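Local coordinates for translation initiation factor eIF2b-like protein (Chaetomium thermophilum, PDB 4ZEM) that probably acts in translation initiation as the beta subunit of eIF2B, the guanine nucleotide exchange factor for eIF2, at residues A[303-315]-A[372-385]. Numbering follows the deposited sequence. Where two conformers were deposited one is given.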
ATOM      1  N   ALA A 303       7.101 -12.542  -0.562  1.00 41.86           N
ATOM      2  CA  ALA A 303       6.635 -11.262  -1.068  1.00 35.09           C
ATOM      3  C   ALA A 303       6.478 -10.285   0.083  1.00 38.78           C
ATOM      4  O   ALA A 303       5.768 -10.558   1.057  1.00 41.23           O
ATOM      5  CB  ALA A 303       5.319 -11.426  -1.802  1.00 31.78           C
ATOM      6  N   LEU A 304       7.156  -9.149  -0.031  1.00 31.81           N
ATOM      7  CA  LEU A 304       7.044  -8.090   0.964  1.00 32.39           C
ATOM      8  C   LEU A 304       5.899  -7.189   0.560  1.00 40.66           C
ATOM      9  O   LEU A 304       5.916  -6.617  -0.531  1.00 57.22           O
ATOM     10  CB  LEU A 304       8.339  -7.285   1.076  1.00 27.42           C
ATOM     11  CG  LEU A 304       9.392  -7.704   2.101  1.00 35.90           C
ATOM     12  CD1 LEU A 304       9.632  -9.197   2.089  1.00 38.54           C
ATOM     13  CD2 LEU A 304      10.672  -6.944   1.842  1.00 31.80           C
ATOM     14  N   CYS A 305       4.875  -7.108   1.401  0.69 43.25           N
ATOM     15  CA  CYS A 305       3.742  -6.232   1.122  0.69 45.82           C
ATOM     16  C   CYS A 305       3.028  -5.757   2.382  0.69 46.79           C
ATOM     17  O   CYS A 305       2.646  -6.562   3.227  0.69 53.73           O
ATOM     18  CB  CYS A 305       2.751  -6.959   0.218  0.69 45.38           C
ATOM     19  SG  CYS A 305       2.511  -8.682   0.708  0.69 48.36           S
ATOM     20  N   GLY A 306       2.804  -4.455   2.479  1.00 39.30           N
ATOM     21  CA  GLY A 306       2.014  -3.903   3.563  1.00 36.04           C
ATOM     22  C   GLY A 306       0.550  -4.112   3.232  1.00 42.29           C
ATOM     23  O   GLY A 306       0.187  -4.208   2.058  1.00 38.27           O
ATOM     24  N   VAL A 307      -0.282  -4.198   4.264  1.00 39.78           N
ATOM     25  CA  VAL A 307      -1.709  -4.475   4.103  1.00 39.50           C
ATOM     26  C   VAL A 307      -2.420  -3.412   3.254  1.00 47.35           C
ATOM     27  O   VAL A 307      -3.382  -3.717   2.547  1.00 35.48           O
ATOM     28  CB  VAL A 307      -2.390  -4.605   5.491  1.00 44.13           C
ATOM     29  CG1 VAL A 307      -3.893  -4.757   5.371  1.00 38.31           C
ATOM     30  CG2 VAL A 307      -1.793  -5.785   6.243  1.00 39.23           C
ATOM     31  N   TYR A 308      -1.936  -2.175   3.302  1.00 34.97           N
ATOM     32  CA  TYR A 308      -2.529  -1.120   2.487  1.00 43.76           C
ATOM     33  C   TYR A 308      -2.381  -1.408   0.986  1.00 50.91           C
ATOM     34  O   TYR A 308      -3.086  -0.824   0.166  1.00 55.88           O
ATOM     35  CB  TYR A 308      -1.938   0.257   2.837  1.00 40.68           C
ATOM     36  CG  TYR A 308      -0.527   0.518   2.372  1.00 43.02           C
ATOM     37  CD1 TYR A 308      -0.286   1.236   1.208  1.00 44.39           C
ATOM     38  CD2 TYR A 308       0.570   0.071   3.107  1.00 52.06           C
ATOM     39  CE1 TYR A 308       1.002   1.494   0.779  1.00 42.58           C
ATOM     40  CE2 TYR A 308       1.869   0.324   2.682  1.00 36.45           C
ATOM     41  CZ  TYR A 308       2.077   1.034   1.518  1.00 48.80           C
ATOM     42  OH  TYR A 308       3.359   1.286   1.085  1.00 43.35           O
ATOM     43  N   LYS A 309      -1.456  -2.288   0.622  1.00 36.19           N
ATOM     44  CA  LYS A 309      -1.325  -2.680  -0.775  1.00 41.58           C
ATOM     45  C   LYS A 309      -2.206  -3.888  -1.143  1.00 41.25           C
ATOM     46  O   LYS A 309      -2.210  -4.339  -2.290  1.00 50.59           O
ATOM     47  CB  LYS A 309       0.149  -2.938  -1.098  1.00 38.87           C
ATOM     48  CG  LYS A 309       0.984  -1.704  -0.795  1.00 53.51           C
ATOM     49  CD  LYS A 309       2.024  -1.362  -1.840  1.00 50.45           C
ATOM     50  CE  LYS A 309       3.366  -1.978  -1.542  1.00 46.70           C
ATOM     51  NZ  LYS A 309       4.393  -1.447  -2.482  1.00 49.71           N
ATOM     52  N   PHE A 310      -2.968  -4.395  -0.176  1.00 39.62           N
ATOM     53  CA  PHE A 310      -3.925  -5.475  -0.438  1.00 45.06           C
ATOM     54  C   PHE A 310      -5.150  -4.981  -1.213  1.00 48.94           C
ATOM     55  O   PHE A 310      -5.983  -4.261  -0.657  1.00 52.30           O
ATOM     56  CB  PHE A 310      -4.400  -6.113   0.869  1.00 38.82           C
ATOM     57  CG  PHE A 310      -3.454  -7.135   1.437  1.00 41.05           C
ATOM     58  CD1 PHE A 310      -2.084  -6.924   1.430  1.00 42.68           C
ATOM     59  CD2 PHE A 310      -3.941  -8.312   1.982  1.00 43.61           C
ATOM     60  CE1 PHE A 310      -1.215  -7.869   1.960  1.00 45.48           C
ATOM     61  CE2 PHE A 310      -3.079  -9.259   2.510  1.00 43.00           C
ATOM     62  CZ  PHE A 310      -1.713  -9.037   2.496  1.00 38.71           C
ATOM     63  N   CYS A 311      -5.279  -5.378  -2.478  1.00 47.82           N
ATOM     64  CA  CYS A 311      -6.447  -4.989  -3.265  1.00 44.91           C
ATOM     65  C   CYS A 311      -7.559  -6.012  -3.053  1.00 51.72           C
ATOM     66  O   CYS A 311      -7.338  -7.208  -3.228  1.00 56.22           O
ATOM     67  CB  CYS A 311      -6.102  -4.900  -4.754  1.00 55.43           C
ATOM     68  SG  CYS A 311      -4.909  -3.622  -5.192  1.00 63.25           S
ATOM     69  N   PRO A 312      -8.775  -5.538  -2.741  1.00 48.70           N
ATOM     70  CA  PRO A 312      -9.915  -6.389  -2.371  1.00 49.64           C
ATOM     71  C   PRO A 312     -10.666  -6.954  -3.568  1.00 61.70           C
ATOM     72  O   PRO A 312     -11.877  -7.172  -3.507  1.00 73.14           O
ATOM     73  CB  PRO A 312     -10.823  -5.438  -1.576  1.00 50.67           C
ATOM     74  CG  PRO A 312     -10.202  -4.054  -1.689  1.00 61.28           C
ATOM     75  CD  PRO A 312      -9.146  -4.117  -2.746  1.00 59.67           C
ATOM     76  N   GLU A 313      -9.954  -7.106  -4.673  1.00 62.17           N
ATOM     77  CA  GLU A 313     -10.497  -7.669  -5.902  1.00 66.90           C
ATOM     78  C   GLU A 313      -9.735  -8.922  -6.336  1.00 69.52           C
ATOM     79  O   GLU A 313      -8.667  -9.234  -5.802  1.00 64.40           O
ATOM     80  CB  GLU A 313     -10.484  -6.628  -7.010  1.00 60.26           C
ATOM     81  CG  GLU A 313      -9.095  -6.201  -7.420  1.00 82.82           C
ATOM     82  CD  GLU A 313      -9.120  -4.992  -8.323  1.00 95.18           C
ATOM     83  OE1 GLU A 313      -9.764  -3.989  -7.944  1.00 96.35           O
ATOM     84  OE2 GLU A 313      -8.509  -5.046  -9.411  1.00102.06           O
ATOM     85  N   ASP A 314     -10.287  -9.627  -7.316  1.00 76.72           N
ATOM     86  CA  ASP A 314      -9.585 -10.739  -7.940  1.00 75.42           C
ATOM     87  C   ASP A 314      -8.804 -10.095  -9.075  1.00 80.36           C
ATOM     88  O   ASP A 314      -9.126  -8.979  -9.484  1.00 80.29           O
ATOM     89  CB  ASP A 314     -10.549 -11.809  -8.460  1.00 70.28           C
ATOM     90  CG  ASP A 314     -10.594 -13.044  -7.577  1.00 81.20           C
ATOM     91  OD1 ASP A 314     -10.159 -12.975  -6.408  1.00 75.16           O
ATOM     92  OD2 ASP A 314     -11.063 -14.096  -8.057  1.00102.21           O
ATOM     93  N   PRO A 315      -7.772 -10.778  -9.592  1.00 77.41           N
ATOM     94  CA  PRO A 315      -6.982 -10.056 -10.589  1.00 74.79           C
ATOM     95  C   PRO A 315      -7.716  -9.929 -11.909  1.00 93.47           C
ATOM     96  O   PRO A 315      -8.282 -10.912 -12.393  1.00 97.00           O
ATOM     97  CB  PRO A 315      -5.732 -10.930 -10.758  1.00 64.29           C
ATOM     98  CG  PRO A 315      -5.758 -11.898  -9.610  1.00 71.30           C
ATOM     99  CD  PRO A 315      -7.197 -12.095  -9.283  1.00 74.31           C
ATOM    100  N   LEU A 372      -4.994 -14.812   4.142  1.00 44.63           N
ATOM    101  CA  LEU A 372      -5.385 -13.574   3.449  1.00 45.84           C
ATOM    102  C   LEU A 372      -6.865 -13.197   3.608  1.00 49.10           C
ATOM    103  O   LEU A 372      -7.205 -12.017   3.725  1.00 46.46           O
ATOM    104  CB  LEU A 372      -5.044 -13.670   1.957  1.00 39.34           C
ATOM    105  CG  LEU A 372      -3.562 -13.856   1.596  1.00 48.16           C
ATOM    106  CD1 LEU A 372      -3.373 -13.959   0.083  1.00 48.85           C
ATOM    107  CD2 LEU A 372      -2.686 -12.752   2.182  1.00 38.46           C
ATOM    108  N   GLY A 373      -7.742 -14.192   3.587  1.00 52.07           N
ATOM    109  CA  GLY A 373      -9.163 -13.934   3.713  1.00 41.32           C
ATOM    110  C   GLY A 373      -9.489 -13.195   4.998  1.00 54.56           C
ATOM    111  O   GLY A 373     -10.268 -12.235   4.995  1.00 55.18           O
ATOM    112  N   GLY A 374      -8.872 -13.624   6.098  1.00 46.55           N
ATOM    113  CA  GLY A 374      -9.082 -12.976   7.381  1.00 47.44           C
ATOM    114  C   GLY A 374      -8.628 -11.528   7.375  1.00 50.27           C
ATOM    115  O   GLY A 374      -9.324 -10.646   7.877  1.00 51.83           O
ATOM    116  N   ILE A 375      -7.470 -11.283   6.774  1.00 45.91           N
ATOM    117  CA  ILE A 375      -6.905  -9.944   6.689  1.00 47.14           C
ATOM    118  C   ILE A 375      -7.793  -9.025   5.852  1.00 46.41           C
ATOM    119  O   ILE A 375      -8.040  -7.878   6.233  1.00 47.80           O
ATOM    120  CB  ILE A 375      -5.471  -9.985   6.108  1.00 49.52           C
ATOM    121  CG1 ILE A 375      -4.560 -10.785   7.046  1.00 39.93           C
ATOM    122  CG2 ILE A 375      -4.931  -8.577   5.879  1.00 33.12           C
ATOM    123  CD1 ILE A 375      -3.162 -11.039   6.510  1.00 40.84           C
ATOM    124  N   TYR A 376      -8.301  -9.531   4.731  1.00 48.52           N
ATOM    125  CA  TYR A 376      -9.179  -8.720   3.892  1.00 52.15           C
ATOM    126  C   TYR A 376     -10.444  -8.324   4.643  1.00 44.08           C
ATOM    127  O   TYR A 376     -10.862  -7.165   4.602  1.00 53.47           O
ATOM    128  CB  TYR A 376      -9.549  -9.454   2.601  1.00 39.35           C
ATOM    129  CG  TYR A 376      -8.544  -9.230   1.499  1.00 50.54           C
ATOM    130  CD1 TYR A 376      -7.638 -10.224   1.136  1.00 48.11           C
ATOM    131  CD2 TYR A 376      -8.502  -8.018   0.819  1.00 47.42           C
ATOM    132  CE1 TYR A 376      -6.713 -10.012   0.121  1.00 44.69           C
ATOM    133  CE2 TYR A 376      -7.578  -7.789  -0.185  1.00 47.51           C
ATOM    134  CZ  TYR A 376      -6.690  -8.787  -0.535  1.00 48.10           C
ATOM    135  OH  TYR A 376      -5.787  -8.550  -1.545  1.00 40.82           O
ATOM    136  N   ALA A 377     -11.039  -9.281   5.347  1.00 44.83           N
ATOM    137  CA  ALA A 377     -12.257  -9.026   6.114  1.00 49.64           C
ATOM    138  C   ALA A 377     -12.025  -8.004   7.235  1.00 52.46           C
ATOM    139  O   ALA A 377     -12.894  -7.187   7.525  1.00 59.55           O
ATOM    140  CB  ALA A 377     -12.794 -10.324   6.683  1.00 45.41           C
ATOM    141  N   ASP A 378     -10.848  -8.050   7.851  1.00 49.70           N
ATOM    142  CA  ASP A 378     -10.488  -7.126   8.927  1.00 53.06           C
ATOM    143  C   ASP A 378     -10.368  -5.662   8.482  1.00 52.06           C
ATOM    144  O   ASP A 378     -10.617  -4.753   9.270  1.00 59.69           O
ATOM    145  CB  ASP A 378      -9.173  -7.564   9.583  1.00 62.22           C
ATOM    146  CG  ASP A 378      -9.348  -8.742  10.527  1.00 67.73           C
ATOM    147  OD1 ASP A 378     -10.495  -9.021  10.940  1.00 73.59           O
ATOM    148  OD2 ASP A 378      -8.329  -9.382  10.862  1.00 70.85           O
ATOM    149  N   HIS A 379      -9.944  -5.430   7.244  1.00 44.72           N
ATOM    150  CA  HIS A 379      -9.675  -4.067   6.790  1.00 49.78           C
ATOM    151  C   HIS A 379     -10.691  -3.489   5.797  1.00 50.76           C
ATOM    152  O   HIS A 379     -10.731  -2.278   5.588  1.00 48.51           O
ATOM    153  CB  HIS A 379      -8.268  -4.006   6.192  1.00 46.26           C
ATOM    154  CG  HIS A 379      -7.192  -4.328   7.180  1.00 45.63           C
ATOM    155  ND1 HIS A 379      -6.878  -5.619   7.543  1.00 43.58           N
ATOM    156  CD2 HIS A 379      -6.384  -3.523   7.911  1.00 51.49           C
ATOM    157  CE1 HIS A 379      -5.910  -5.598   8.442  1.00 54.56           C
ATOM    158  NE2 HIS A 379      -5.592  -4.339   8.684  1.00 61.83           N
ATOM    159  N   TYR A 380     -11.515  -4.339   5.191  1.00 49.06           N
ATOM    160  CA  TYR A 380     -12.490  -3.861   4.215  1.00 43.45           C
ATOM    161  C   TYR A 380     -13.939  -4.260   4.532  1.00 46.02           C
ATOM    162  O   TYR A 380     -14.200  -5.307   5.126  1.00 72.43           O
ATOM    163  CB  TYR A 380     -12.120  -4.377   2.820  1.00 42.79           C
ATOM    164  CG  TYR A 380     -10.823  -3.832   2.272  1.00 40.92           C
ATOM    165  CD1 TYR A 380     -10.727  -2.521   1.828  1.00 41.28           C
ATOM    166  CD2 TYR A 380      -9.679  -4.626   2.227  1.00 49.80           C
ATOM    167  CE1 TYR A 380      -9.532  -2.021   1.330  1.00 55.76           C
ATOM    168  CE2 TYR A 380      -8.479  -4.139   1.734  1.00 37.70           C
ATOM    169  CZ  TYR A 380      -8.410  -2.835   1.286  1.00 51.77           C
ATOM    170  OH  TYR A 380      -7.220  -2.346   0.796  1.00 45.18           O
ATOM    171  N   LYS A 381     -14.867  -3.399   4.125  1.00 49.88           N
ATOM    172  CA  LYS A 381     -16.310  -3.639   4.202  1.00 50.84           C
ATOM    173  C   LYS A 381     -16.833  -4.077   2.850  1.00 62.76           C
ATOM    174  O   LYS A 381     -16.419  -3.550   1.820  1.00 64.34           O
ATOM    175  CB  LYS A 381     -17.074  -2.392   4.664  1.00 52.83           C
ATOM    176  CG  LYS A 381     -17.147  -2.212   6.161  1.00 56.97           C
ATOM    177  CD  LYS A 381     -15.797  -1.975   6.772  1.00 77.64           C
ATOM    178  CE  LYS A 381     -15.895  -1.840   8.274  1.00 87.03           C
ATOM    179  NZ  LYS A 381     -14.544  -1.640   8.875  1.00 88.25           N
ATOM    180  N   ILE A 382     -17.757  -5.029   2.858  1.00 60.01           N
ATOM    181  CA  ILE A 382     -18.297  -5.567   1.620  1.00 67.91           C
ATOM    182  C   ILE A 382     -18.946  -4.471   0.759  1.00 57.29           C
ATOM    183  O   ILE A 382     -18.929  -4.558  -0.468  1.00 63.92           O
ATOM    184  CB  ILE A 382     -19.310  -6.704   1.905  1.00 69.51           C
ATOM    185  CG1 ILE A 382     -19.662  -7.443   0.614  1.00 78.95           C
ATOM    186  CG2 ILE A 382     -20.557  -6.173   2.594  1.00 61.01           C
ATOM    187  CD1 ILE A 382     -20.637  -8.579   0.810  1.00 93.30           C
ATOM    188  N   GLU A 383     -19.495  -3.436   1.394  1.00 58.42           N
ATOM    189  CA  GLU A 383     -20.118  -2.331   0.661  1.00 60.36           C
ATOM    190  C   GLU A 383     -19.111  -1.515  -0.148  1.00 69.88           C
ATOM    191  O   GLU A 383     -19.453  -0.941  -1.182  1.00 71.24           O
ATOM    192  CB  GLU A 383     -20.882  -1.394   1.605  1.00 62.21           C
ATOM    193  CG  GLU A 383     -22.011  -2.041   2.404  1.00 64.86           C
ATOM    194  CD  GLU A 383     -21.543  -2.720   3.679  1.00 85.46           C
ATOM    195  OE1 GLU A 383     -20.353  -3.106   3.774  1.00 81.62           O
ATOM    196  OE2 GLU A 383     -22.384  -2.873   4.591  1.00 88.73           O
ATOM    197  N   ASP A 384     -17.879  -1.451   0.343  1.00 65.31           N
ATOM    198  CA  ASP A 384     -16.828  -0.638  -0.266  1.00 61.82           C
ATOM    199  C   ASP A 384     -16.038  -1.363  -1.351  1.00 60.83           C
ATOM    200  O   ASP A 384     -15.183  -0.762  -2.004  1.00 60.83           O
ATOM    201  CB  ASP A 384     -15.887  -0.108   0.811  1.00 57.50           C
ATOM    202  CG  ASP A 384     -16.620   0.705   1.861  1.00 74.70           C
ATOM    203  OD1 ASP A 384     -17.458   1.550   1.480  1.00 81.79           O
ATOM    204  OD2 ASP A 384     -16.360   0.500   3.064  1.00 85.52           O
ATOM    205  N   ILE A 385     -16.254  -2.665  -1.488  1.00 61.33           N
ATOM    206  CA  ILE A 385     -15.511  -3.438  -2.476  1.00 58.31           C
ATOM    207  C   ILE A 385     -16.441  -3.999  -3.549  1.00 63.66           C
ATOM    208  O   ILE A 385     -17.661  -3.913  -3.428  1.00 75.36           O
ATOM    209  CB  ILE A 385     -14.736  -4.588  -1.814  1.00 58.37           C
ATOM    210  CG1 ILE A 385     -15.688  -5.689  -1.347  1.00 60.24           C
ATOM    211  CG2 ILE A 385     -13.902  -4.058  -0.649  1.00 47.38           C
ATOM    212  CD1 ILE A 385     -14.982  -6.842  -0.675  1.00 49.66           C
TER
HETATM  213  O   HOH W   1      -5.604  -2.221   3.379  1.00 43.08           O
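Val-307 and Ile-375 approach to 8.0 Å between CA atoms and Pro-312 and Ile-385 to 6.3 Å, which sets the loop that leaves strand 301-304 along helix 372-379 and the turn after it. The strand belongs to the parallel part of a Rossmann-like sheet, in keeping with the eIF2B alpha/beta/delta family, and the contact joins the loop at the C-terminal end of strand 301-304 to helix 372-379. Asn-91 of helix 88-104 touches the side chains of Cys-311 and Tyr-380.

At one end Val-307 sets CG1 almost exactly on the normal of the His-379 ring, 3.6 Å from its centroid, a CH-pi contact. The ring's rotation is set by a bond within the helix, His-379 ND1 to Ile-375 O, with an N-H...O angle of 171° and the acceptor in the ring plane. Ile-375 CG2, held anti to the backbone N, is turned to the loop and packs against both Val-307 CG1 and Phe-310 CE2.

Phe-310 fills the middle. Its CE2 meets Leu-372 CD2, while its CD2 lies over the rim of one Tyr-376 face; the two rings form an oblique pair. Val-275 of strand 274-275 touches both side chains.

Two tyrosine hydroxyls reach successive carbonyls of the loop, one of them weakly. Tyr-376 OH gives a weak bond to Cys-311 O, whereas Tyr-380 OH donates to Phe-310 O at 2.7 Å, with a C=O...donor angle of 165°. The Tyr-380 hydroxyl also accepts from a water, which bridges it to Val-307 O in this buried interface.

Pro-312 closes the other end: its CB touches Ile-385 CG2 at 3.5 Å, and Pro-312 CG lies 3.6 Å from the centroid of the Tyr-380 ring and 8° off its normal, a CH-pi contact over the face.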